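Local coordinates for short-chain dehydrogenase/reductase SDR (Burkholderia phymatum, PDB 5IG2), which binds NAD in a Rossmann-type fold and probably catalyses NAD(P)-dependent oxidation of an alcohol or reduction of a carbonyl group, at residues G38-L43 with G62-G67; A99-G104 with A116-V121; A197-G202 with L261-I266. All coordinates share one frame; numbering follows the deposited sequence.

Contact 1. Residues G38-L43 with G62-G67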
loop_
_atom_site.group_PDB
_atom_site.type_symbol
_atom_site.label_atom_id
_atom_site.label_comp_id
_atom_site.label_asym_id
_atom_site.label_seq_id
_atom_site.Cartn_x
_atom_site.Cartn_y
_atom_site.Cartn_z
ATOM N N GLY B 38 23.464 39.265 12.887
ATOM C CA GLY B 38 22.967 40.608 12.684
ATOM C C GLY B 38 23.938 41.550 12.017
ATOM O O GLY B 38 23.741 42.770 12.092
ATOM N N MET B 39 24.973 41.032 11.363
ATOM C CA MET B 39 25.922 41.891 10.670
ATOM C C MET B 39 25.367 42.343 9.323
ATOM O O MET B 39 24.605 41.628 8.671
ATOM C CB MET B 39 27.250 41.167 10.449
ATOM C CG MET B 39 27.866 40.549 11.690
ATOM S SD MET B 39 29.622 40.223 11.405
ATOM C CE MET B 39 30.236 41.910 11.519
ATOM N N LYS B 40 25.751 43.557 8.924
ATOM C CA LYS B 40 25.542 44.027 7.559
ATOM C C LYS B 40 26.664 43.491 6.682
ATOM O O LYS B 40 27.819 43.454 7.102
ATOM C CB LYS B 40 25.514 45.554 7.526
ATOM C CG LYS B 40 24.432 46.148 8.424
ATOM C CD LYS B 40 24.625 47.633 8.647
ATOM C CE LYS B 40 23.568 48.172 9.588
ATOM N NZ LYS B 40 23.582 49.655 9.643
ATOM N N LEU B 41 26.323 43.042 5.473
ATOM C CA LEU B 41 27.246 42.245 4.666
ATOM C C LEU B 41 27.598 42.949 3.367
ATOM O O LEU B 41 26.705 43.400 2.638
ATOM C CB LEU B 41 26.667 40.864 4.340
ATOM C CG LEU B 41 26.287 40.008 5.546
ATOM C CD1 LEU B 41 25.624 38.724 5.083
ATOM C CD2 LEU B 41 27.517 39.716 6.416
ATOM N N VAL B 42 28.901 43.021 3.078
ATOM C CA VAL B 42 29.426 43.437 1.779
ATOM C C VAL B 42 30.165 42.234 1.204
ATOM O O VAL B 42 31.245 41.874 1.687
ATOM C CB VAL B 42 30.344 44.662 1.895
ATOM C CG1 VAL B 42 30.869 45.082 0.525
ATOM C CG2 VAL B 42 29.597 45.816 2.569
ATOM N N LEU B 43 29.583 41.591 0.195
ATOM C CA LEU B 43 30.084 40.320 -0.314
ATOM C C LEU B 43 30.725 40.518 -1.681
ATOM O O LEU B 43 30.146 41.169 -2.555
ATOM C CB LEU B 43 28.957 39.290 -0.392
ATOM C CG LEU B 43 28.175 39.071 0.913
ATOM C CD1 LEU B 43 27.181 37.928 0.775
ATOM C CD2 LEU B 43 29.120 38.818 2.080
ATOM N N GLY B 62 16.478 37.861 5.143
ATOM C CA GLY B 62 16.420 39.053 5.963
ATOM C C GLY B 62 17.717 39.824 6.152
ATOM O O GLY B 62 17.722 40.801 6.910
ATOM N N ALA B 63 18.808 39.436 5.491
ATOM C CA ALA B 63 20.069 40.142 5.676
ATOM C C ALA B 63 20.051 41.502 4.988
ATOM O O ALA B 63 19.396 41.693 3.960
ATOM C CB ALA B 63 21.236 39.321 5.129
ATOM N N GLU B 64 20.780 42.455 5.579
ATOM C CA GLU B 64 21.221 43.661 4.879
ATOM C C GLU B 64 22.537 43.335 4.189
ATOM O O GLU B 64 23.568 43.184 4.851
ATOM C CB GLU B 64 21.426 44.829 5.834
ATOM C CG GLU B 64 20.191 45.486 6.354
ATOM C CD GLU B 64 20.545 46.696 7.186
ATOM O OE1 GLU B 64 20.870 47.744 6.588
ATOM O OE2 GLU B 64 20.538 46.585 8.430
ATOM N N VAL B 65 22.513 43.246 2.865
ATOM C CA VAL B 65 23.640 42.698 2.116
ATOM C C VAL B 65 23.722 43.400 0.769
ATOM O O VAL B 65 22.696 43.702 0.150
ATOM C CB VAL B 65 23.487 41.168 1.953
ATOM C CG1 VAL B 65 22.132 40.826 1.355
ATOM C CG2 VAL B 65 24.608 40.590 1.092
ATOM N N ILE B 66 24.947 43.679 0.326
ATOM C CA ILE B 66 25.202 44.043 -1.061
ATOM C C ILE B 66 26.265 43.105 -1.617
ATOM O O ILE B 66 27.128 42.607 -0.885
ATOM C CB ILE B 66 25.641 45.517 -1.236
ATOM C CG1 ILE B 66 26.996 45.764 -0.561
ATOM C CG2 ILE B 66 24.572 46.458 -0.725
ATOM C CD1 ILE B 66 27.587 47.130 -0.846
ATOM N N GLY B 67 26.179 42.847 -2.920
ATOM C CA GLY B 67 27.162 42.041 -3.615
ATOM C C GLY B 67 27.894 42.865 -4.655
ATOM O O GLY B 67 27.267 43.579 -5.443
HETATM O O HOH W 1 21.946 41.763 8.204
HETATM O O HOH W 2 22.356 50.721 7.089
#

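Contact 2. Residues A99-G104 with A116-V121. With NAD (nicotinamide-adenine-dinucleotide), chain F.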
loop_
_atom_site.group_PDB
_atom_site.type_symbol
_atom_site.label_atom_id
_atom_site.label_comp_id
_atom_site.label_asym_id
_atom_site.label_seq_id
_atom_site.Cartn_x
_atom_site.Cartn_y
_atom_site.Cartn_z
ATOM N N ALA B 99 39.190 34.997 -0.489
ATOM C CA ALA B 99 39.304 34.459 -1.842
ATOM C C ALA B 99 40.657 33.796 -2.042
ATOM O O ALA B 99 41.683 34.267 -1.542
ATOM C CB ALA B 99 39.114 35.565 -2.888
ATOM N N GLY B 100 40.652 32.684 -2.773
ATOM C CA GLY B 100 41.891 31.990 -3.059
ATOM C C GLY B 100 41.702 31.015 -4.194
ATOM O O GLY B 100 40.578 30.609 -4.513
ATOM N N VAL B 101 42.823 30.665 -4.831
ATOM C CA VAL B 101 42.864 29.696 -5.917
ATOM C C VAL B 101 44.062 28.785 -5.682
ATOM O O VAL B 101 44.843 28.980 -4.746
ATOM C CB VAL B 101 42.950 30.367 -7.311
ATOM C CG1 VAL B 101 41.747 31.241 -7.571
ATOM C CG2 VAL B 101 44.245 31.188 -7.444
ATOM N N GLY B 102 44.222 27.795 -6.551
ATOM C CA GLY B 102 45.348 26.888 -6.426
ATOM C C GLY B 102 45.714 26.248 -7.744
ATOM O O GLY B 102 44.944 26.266 -8.710
ATOM N N ALA B 103 46.914 25.679 -7.767
ATOM C CA ALA B 103 47.402 24.866 -8.868
ATOM C C ALA B 103 48.411 23.891 -8.293
ATOM O O ALA B 103 49.040 24.171 -7.272
ATOM C CB ALA B 103 48.042 25.722 -9.965
ATOM N N GLY B 104 48.567 22.742 -8.941
ATOM C CA GLY B 104 49.445 21.709 -8.428
ATOM C C GLY B 104 50.327 21.122 -9.515
ATOM O O GLY B 104 50.276 21.534 -10.677
ATOM N N ALA B 116 51.794 33.701 -11.412
ATOM C CA ALA B 116 51.129 35.001 -11.390
ATOM C C ALA B 116 49.678 34.884 -10.932
ATOM O O ALA B 116 49.172 35.752 -10.208
ATOM C CB ALA B 116 51.196 35.642 -12.776
ATOM N N TRP B 117 48.982 33.834 -11.365
ATOM C CA TRP B 117 47.579 33.672 -11.005
ATOM C C TRP B 117 47.426 33.432 -9.508
ATOM O O TRP B 117 46.707 34.164 -8.815
ATOM C CB TRP B 117 46.973 32.514 -11.797
ATOM C CG TRP B 117 45.530 32.208 -11.448
ATOM C CD1 TRP B 117 44.531 33.109 -11.207
ATOM C CD2 TRP B 117 44.944 30.905 -11.298
ATOM N NE1 TRP B 117 43.353 32.444 -10.932
ATOM C CE2 TRP B 117 43.582 31.092 -10.978
ATOM C CE3 TRP B 117 45.439 29.599 -11.408
ATOM C CZ2 TRP B 117 42.702 30.017 -10.772
ATOM C CZ3 TRP B 117 44.566 28.526 -11.192
ATOM C CH2 TRP B 117 43.211 28.746 -10.878
ATOM N N VAL B 118 48.111 32.407 -8.991
ATOM C CA VAL B 118 47.947 32.028 -7.588
ATOM C C VAL B 118 48.426 33.143 -6.675
ATOM O O VAL B 118 47.771 33.473 -5.679
ATOM C CB VAL B 118 48.688 30.710 -7.293
ATOM C CG1 VAL B 118 48.521 30.314 -5.821
ATOM C CG2 VAL B 118 48.192 29.607 -8.215
ATOM N N PHE B 119 49.571 33.743 -6.990
ATOM C CA PHE B 119 50.068 34.782 -6.100
ATOM C C PHE B 119 49.240 36.053 -6.214
ATOM O O PHE B 119 49.087 36.783 -5.225
ATOM C CB PHE B 119 51.553 35.041 -6.362
ATOM C CG PHE B 119 52.452 34.187 -5.504
ATOM C CD1 PHE B 119 52.610 32.839 -5.779
ATOM C CD2 PHE B 119 53.088 34.719 -4.392
ATOM C CE1 PHE B 119 53.414 32.032 -4.975
ATOM C CE2 PHE B 119 53.895 33.928 -3.585
ATOM C CZ PHE B 119 54.060 32.581 -3.878
ATOM N N GLY B 120 48.669 36.314 -7.391
ATOM C CA GLY B 120 47.827 37.487 -7.543
ATOM C C GLY B 120 46.588 37.426 -6.669
ATOM O O GLY B 120 46.193 38.426 -6.064
ATOM N N VAL B 121 45.959 36.256 -6.584
ATOM C CA VAL B 121 44.780 36.136 -5.733
ATOM C C VAL B 121 45.183 35.934 -4.282
ATOM O O VAL B 121 44.735 36.667 -3.389
ATOM C CB VAL B 121 43.871 34.990 -6.213
ATOM C CG1 VAL B 121 42.597 34.938 -5.351
ATOM C CG2 VAL B 121 43.557 35.135 -7.715
HETATM P PA NAD F . 35.847 28.110 -3.094
HETATM O O1A NAD F . 36.248 27.850 -4.493
HETATM O O2A NAD F . 34.555 27.389 -2.679
HETATM O O5B NAD F . 35.700 29.658 -2.751
HETATM C C5B NAD F . 36.719 30.600 -3.135
HETATM C C4B NAD F . 36.030 31.714 -3.874
HETATM O O4B NAD F . 37.007 32.709 -4.254
HETATM C C3B NAD F . 35.295 31.303 -5.162
HETATM O O3B NAD F . 33.927 31.694 -5.128
HETATM C C2B NAD F . 36.050 32.056 -6.269
HETATM O O2B NAD F . 35.191 32.494 -7.315
HETATM C C1B NAD F . 36.601 33.244 -5.495
HETATM N N9A NAD F . 37.741 33.897 -6.127
HETATM C C8A NAD F . 38.788 33.300 -6.778
HETATM N N7A NAD F . 39.611 34.144 -7.353
HETATM C C5A NAD F . 39.070 35.385 -7.054
HETATM C C6A NAD F . 39.463 36.695 -7.383
HETATM N N6A NAD F . 40.486 36.980 -8.194
HETATM N N1A NAD F . 38.727 37.715 -6.889
HETATM C C2A NAD F . 37.659 37.431 -6.134
HETATM N N3A NAD F . 37.175 36.235 -5.778
HETATM C C4A NAD F . 37.928 35.248 -6.280
HETATM O O3 NAD F . 37.016 27.667 -2.113
HETATM P PN NAD F . 37.231 27.870 -0.542
HETATM O O1N NAD F . 35.982 28.376 0.082
HETATM O O2N NAD F . 37.834 26.618 -0.033
HETATM O O5D NAD F . 38.344 29.008 -0.581
HETATM C C5D NAD F . 38.404 30.037 0.430
HETATM C C4D NAD F . 39.814 30.088 0.965
HETATM O O4D NAD F . 40.081 28.929 1.791
HETATM C C3D NAD F . 40.923 30.124 -0.094
HETATM O O3D NAD F . 41.900 31.091 0.273
HETATM C C2D NAD F . 41.527 28.721 -0.004
HETATM O O2D NAD F . 42.886 28.727 -0.423
HETATM C C1D NAD F . 41.370 28.476 1.489
HETATM N N1N NAD F . 41.499 27.017 1.971
HETATM C C2N NAD F . 40.633 26.100 1.501
HETATM C C3N NAD F . 40.699 24.793 1.948
HETATM C C7N NAD F . 39.682 23.753 1.595
HETATM O O7N NAD F . 39.966 22.553 1.742
HETATM N N7N NAD F . 38.554 24.151 1.029
HETATM C C4N NAD F . 41.664 24.461 2.891
HETATM C C5N NAD F . 42.529 25.429 3.369
HETATM C C6N NAD F . 42.436 26.712 2.890
HETATM O O HOH W 3 42.729 36.879 -1.435
#

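Contact 3. Residues A197-G202 with L261-I266. With NAD (nicotinamide-adenine-dinucleotide), chain F.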
loop_
_atom_site.group_PDB
_atom_site.type_symbol
_atom_site.label_atom_id
_atom_site.label_comp_id
_atom_site.label_asym_id
_atom_site.label_seq_id
_atom_site.Cartn_x
_atom_site.Cartn_y
_atom_site.Cartn_z
ATOM N N ALA B 197 42.401 22.589 7.277
ATOM C CA ALA B 197 42.701 21.455 6.418
ATOM C C ALA B 197 41.555 21.289 5.420
ATOM O O ALA B 197 40.689 22.158 5.289
ATOM C CB ALA B 197 42.937 20.195 7.250
ATOM N N PHE B 198 41.523 20.167 4.709
ATOM C CA PHE B 198 40.589 20.030 3.592
ATOM C C PHE B 198 39.136 20.092 4.061
ATOM O O PHE B 198 38.751 19.419 5.021
ATOM C CB PHE B 198 40.842 18.718 2.854
ATOM C CG PHE B 198 42.250 18.557 2.379
ATOM C CD1 PHE B 198 42.727 19.314 1.325
ATOM C CD2 PHE B 198 43.097 17.641 2.986
ATOM C CE1 PHE B 198 44.022 19.160 0.886
ATOM C CE2 PHE B 198 44.381 17.485 2.552
ATOM C CZ PHE B 198 44.851 18.245 1.500
ATOM N N VAL B 199 38.335 20.899 3.366
ATOM C CA VAL B 199 36.907 21.089 3.629
ATOM C C VAL B 199 36.183 21.065 2.287
ATOM O O VAL B 199 36.692 21.666 1.324
ATOM C CB VAL B 199 36.649 22.424 4.350
ATOM C CG1 VAL B 199 35.156 22.669 4.509
ATOM C CG2 VAL B 199 37.347 22.450 5.692
ATOM N N PRO B 200 34.993 20.398 2.154
ATOM C CA PRO B 200 34.281 20.424 0.866
ATOM C C PRO B 200 33.895 21.829 0.425
ATOM O O PRO B 200 32.993 22.446 1.000
ATOM C CB PRO B 200 33.034 19.563 1.130
ATOM C CG PRO B 200 33.416 18.670 2.250
ATOM C CD PRO B 200 34.327 19.501 3.120
ATOM N N THR B 201 34.589 22.348 -0.587
ATOM C CA THR B 201 34.280 23.633 -1.217
ATOM C C THR B 201 34.545 23.492 -2.714
ATOM O O THR B 201 34.738 22.385 -3.226
ATOM C CB THR B 201 35.129 24.783 -0.648
ATOM O OG1 THR B 201 36.497 24.573 -1.014
ATOM C CG2 THR B 201 35.015 24.881 0.869
ATOM N N GLY B 202 34.600 24.626 -3.414
ATOM C CA GLY B 202 34.969 24.658 -4.813
ATOM C C GLY B 202 36.449 24.835 -5.083
ATOM O O GLY B 202 36.828 25.011 -6.245
ATOM N N LEU B 261 43.246 27.188 14.022
ATOM C CA LEU B 261 43.515 25.875 13.444
ATOM C C LEU B 261 42.252 25.050 13.645
ATOM O O LEU B 261 42.071 24.409 14.677
ATOM C CB LEU B 261 44.727 25.215 14.094
ATOM C CG LEU B 261 46.104 25.455 13.476
ATOM C CD1 LEU B 261 46.398 26.930 13.285
ATOM C CD2 LEU B 261 47.185 24.815 14.348
ATOM N N THR B 262 41.371 25.078 12.648
ATOM C CA THR B 262 40.113 24.354 12.740
ATOM C C THR B 262 40.299 22.842 12.740
ATOM O O THR B 262 39.402 22.124 13.191
ATOM C CB THR B 262 39.207 24.751 11.581
ATOM O OG1 THR B 262 39.886 24.472 10.348
ATOM C CG2 THR B 262 38.891 26.235 11.648
ATOM N N HIS B 263 41.422 22.341 12.222
ATOM C CA HIS B 263 41.703 20.909 12.135
ATOM C C HIS B 263 42.970 20.618 12.937
ATOM O O HIS B 263 44.059 20.449 12.362
ATOM C CB HIS B 263 41.879 20.473 10.680
ATOM C CG HIS B 263 40.666 20.660 9.825
ATOM N ND1 HIS B 263 40.239 21.898 9.394
ATOM C CD2 HIS B 263 39.809 19.758 9.284
ATOM C CE1 HIS B 263 39.164 21.753 8.639
ATOM N NE2 HIS B 263 38.882 20.463 8.556
ATOM N N PRO B 264 42.873 20.544 14.267
ATOM C CA PRO B 264 44.087 20.384 15.082
ATOM C C PRO B 264 44.780 19.047 14.888
ATOM O O PRO B 264 45.934 18.898 15.312
ATOM C CB PRO B 264 43.570 20.544 16.517
ATOM C CG PRO B 264 42.146 20.109 16.438
ATOM C CD PRO B 264 41.656 20.584 15.094
ATOM N N ALA B 265 44.133 18.076 14.248
ATOM C CA ALA B 265 44.831 16.841 13.926
ATOM C C ALA B 265 46.072 17.088 13.072
ATOM O O ALA B 265 46.960 16.230 13.029
ATOM C CB ALA B 265 43.882 15.873 13.218
ATOM N N ILE B 266 46.151 18.236 12.389
ATOM C CA ILE B 266 47.322 18.566 11.577
ATOM C C ILE B 266 48.581 18.769 12.412
ATOM O O ILE B 266 49.689 18.788 11.866
ATOM C CB ILE B 266 47.052 19.837 10.739
ATOM C CG1 ILE B 266 47.967 19.897 9.515
ATOM C CG2 ILE B 266 47.227 21.106 11.581
ATOM C CD1 ILE B 266 47.643 18.841 8.454
HETATM P PA NAD F . 35.847 28.110 -3.094
HETATM O O1A NAD F . 36.248 27.850 -4.493
HETATM O O2A NAD F . 34.555 27.389 -2.679
HETATM O O5B NAD F . 35.700 29.658 -2.751
HETATM C C5B NAD F . 36.719 30.600 -3.135
HETATM C C4B NAD F . 36.030 31.714 -3.874
HETATM O O4B NAD F . 37.007 32.709 -4.254
HETATM C C3B NAD F . 35.295 31.303 -5.162
HETATM O O3B NAD F . 33.927 31.694 -5.128
HETATM C C2B NAD F . 36.050 32.056 -6.269
HETATM O O2B NAD F . 35.191 32.494 -7.315
HETATM C C1B NAD F . 36.601 33.244 -5.495
HETATM N N9A NAD F . 37.741 33.897 -6.127
HETATM C C8A NAD F . 38.788 33.300 -6.778
HETATM N N7A NAD F . 39.611 34.144 -7.353
HETATM C C5A NAD F . 39.070 35.385 -7.054
HETATM C C6A NAD F . 39.463 36.695 -7.383
HETATM N N6A NAD F . 40.486 36.980 -8.194
HETATM N N1A NAD F . 38.727 37.715 -6.889
HETATM C C2A NAD F . 37.659 37.431 -6.134
HETATM N N3A NAD F . 37.175 36.235 -5.778
HETATM C C4A NAD F . 37.928 35.248 -6.280
HETATM O O3 NAD F . 37.016 27.667 -2.113
HETATM P PN NAD F . 37.231 27.870 -0.542
HETATM O O1N NAD F . 35.982 28.376 0.082
HETATM O O2N NAD F . 37.834 26.618 -0.033
HETATM O O5D NAD F . 38.344 29.008 -0.581
HETATM C C5D NAD F . 38.404 30.037 0.430
HETATM C C4D NAD F . 39.814 30.088 0.965
HETATM O O4D NAD F . 40.081 28.929 1.791
HETATM C C3D NAD F . 40.923 30.124 -0.094
HETATM O O3D NAD F . 41.900 31.091 0.273
HETATM C C2D NAD F . 41.527 28.721 -0.004
HETATM O O2D NAD F . 42.886 28.727 -0.423
HETATM C C1D NAD F . 41.370 28.476 1.489
HETATM N N1N NAD F . 41.499 27.017 1.971
HETATM C C2N NAD F . 40.633 26.100 1.501
HETATM C C3N NAD F . 40.699 24.793 1.948
HETATM C C7N NAD F . 39.682 23.753 1.595
HETATM O O7N NAD F . 39.966 22.553 1.742
HETATM N N7N NAD F . 38.554 24.151 1.029
HETATM C C4N NAD F . 41.664 24.461 2.891
HETATM C C5N NAD F . 42.529 25.429 3.369
HETATM C C6N NAD F . 42.436 26.712 2.890
HETATM O O HOH W 4 37.017 19.142 6.905
#

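Contact 1. Residues G38-L43 with G62-G67
The CG2 methyl of Val65 settles into the hollow between Leu41 and Leu43, 3.9 Å from CB of Leu41 and 3.7 Å from CD1 of Leu43. With CG1 held between backbone N and carbonyl carbon (chi1 53°), the second methyl, CG2, stands opposite the N and faces Leu41 and Leu43. Val42 projects from the other face of the sheet, where Ile66 runs alongside it in the same direction; CG1 of Ile66 lies 4.1 Å from CG2 of Val42, and its CD1 reaches both valine methyls. Between the two layers of side chains the strands run parallel, stitched by bonds from Leu41 N to Glu64 O, from Ile66 N to Leu41 O and, the straightest, from Leu43 N to Ile66 O (2.9 Å, 173°). Before these bridges, Lys40 and Glu64 extend side by side in the same direction. Lys40 NZ stays 4.5 Å from Glu64 OE2, and one water links the two side chains, weakly on the glutamate side. This is the strand pairing of a beta-alpha-beta unit: its own helix 48-60 covers Leu41 and Leu43, helix 75-89 covers Val42 and Ile66, and strand 16-20 continues the sheet beyond 40-45.

Contact 2. Residues A99-G104 with A116-V121
Val101 lies across the indole of Trp117, with its CG2 methyl over one face of the ring system. That methyl stands 3.8 Å from the centroid of the five-membered ring and 19° off its normal, a CH-pi contact, while CB of Val101 sits 3.5 Å from CZ2 of Trp117, over the outer rim of the six-membered ring. The indole leaves the helix with CG opposite the backbone N (chi1 177°), which carries it toward the 99-104 loop. The same CG2 methyl of Val101 meets the helix backbone at CA of Val118 (3.8 Å) and also touches CB of Val121, so the valine wedges between the indole and the helix surface. Ala99 and Gly100 close the Asn-Asn-Ala-Gly motif at the end of the fourth strand in classical SDR enzymes, and here they form part of the NAD pocket. CG1 of Val101 approaches adenine N7A at 3.6 Å, and CG2 of Val121 comes equally near the amino nitrogen N6A, while CB of Ala99 lies 3.5 Å from N3A of the same base. Gly100, lacking a side chain, lets the nicotinamide ribose come close: CA of Gly100 lies 3.5 Å from O3D of NAD. A water donates to both Ala99 O and Val121 O. On the far side of the helix, Phe119 packs on Phe119 of the second subunit.

Contact 3. Residues A197-G202 with L261-I266
His263 reaches from the loop after strand 259-260 to residues 197-199, and nearly every atom of its side chain has a neighbour there. CB starts against the methyl of Ala197, 3.6 Å from its CB. With CG anti to the carbonyl carbon (chi1 -62°), the imidazole then turns so that this methyl lies over one face, 3.8 Å from the ring centroid and 24° off the normal, a CH-pi contact shifted toward the CG side of the ring. ND1 shares a hydrogen bond with Thr262 OG1 at 2.8 Å, a link to the preceding residue that helps fix the rotation of the ring. Further out, CE1 meets CG2 of Val199 at 3.5 Å, the methyl approaching the ring edge near its plane. At the tip, NE2 is 2.8 Å from a water lying in the ring plane, and that water donates to Phe198 O. Both ring nitrogens thus have polar partners. The same loop holds the cofactor: Val199 N donates to carboxamide O7N of NAD at 2.8 Å, and NAD N7N donates back to Val199 O at 3.1 Å. Thr201 OG1 and Gly202 N bind the pyrophosphate through O2N and O2A. Pro196 and Ala197 stand where many classical SDR enzymes carry Pro-Gly, and the loop that follows, with its two-bond grip on the carboxamide, is characteristic of the nicotinamide end of the SDR cofactor site.

In the fold
Contact 1 lies toward the edge of the sheet, partly buried, and is made mainly by two parallel strands: backbone hydrogen bonds, aliphatic packing on both faces and a water-linked charged pair at one end. Contact 2 is the buried one, joining a loop to a helix without any direct hydrogen bond between them; apolar packing dominates. Contact 3, again partly buried, joins two loops through a methyl over an imidazole and a bridging water. Contacts 2 and 3 both touch NAD, at the adenine and nicotinamide ribose in 99-104/116-121 and at the carboxamide and pyrophosphate in 197-202; the nearest atoms of the two contacts are about 7 Å apart. Contact 1 does not touch NAD; its Leu43 side chain is about 10 Å away.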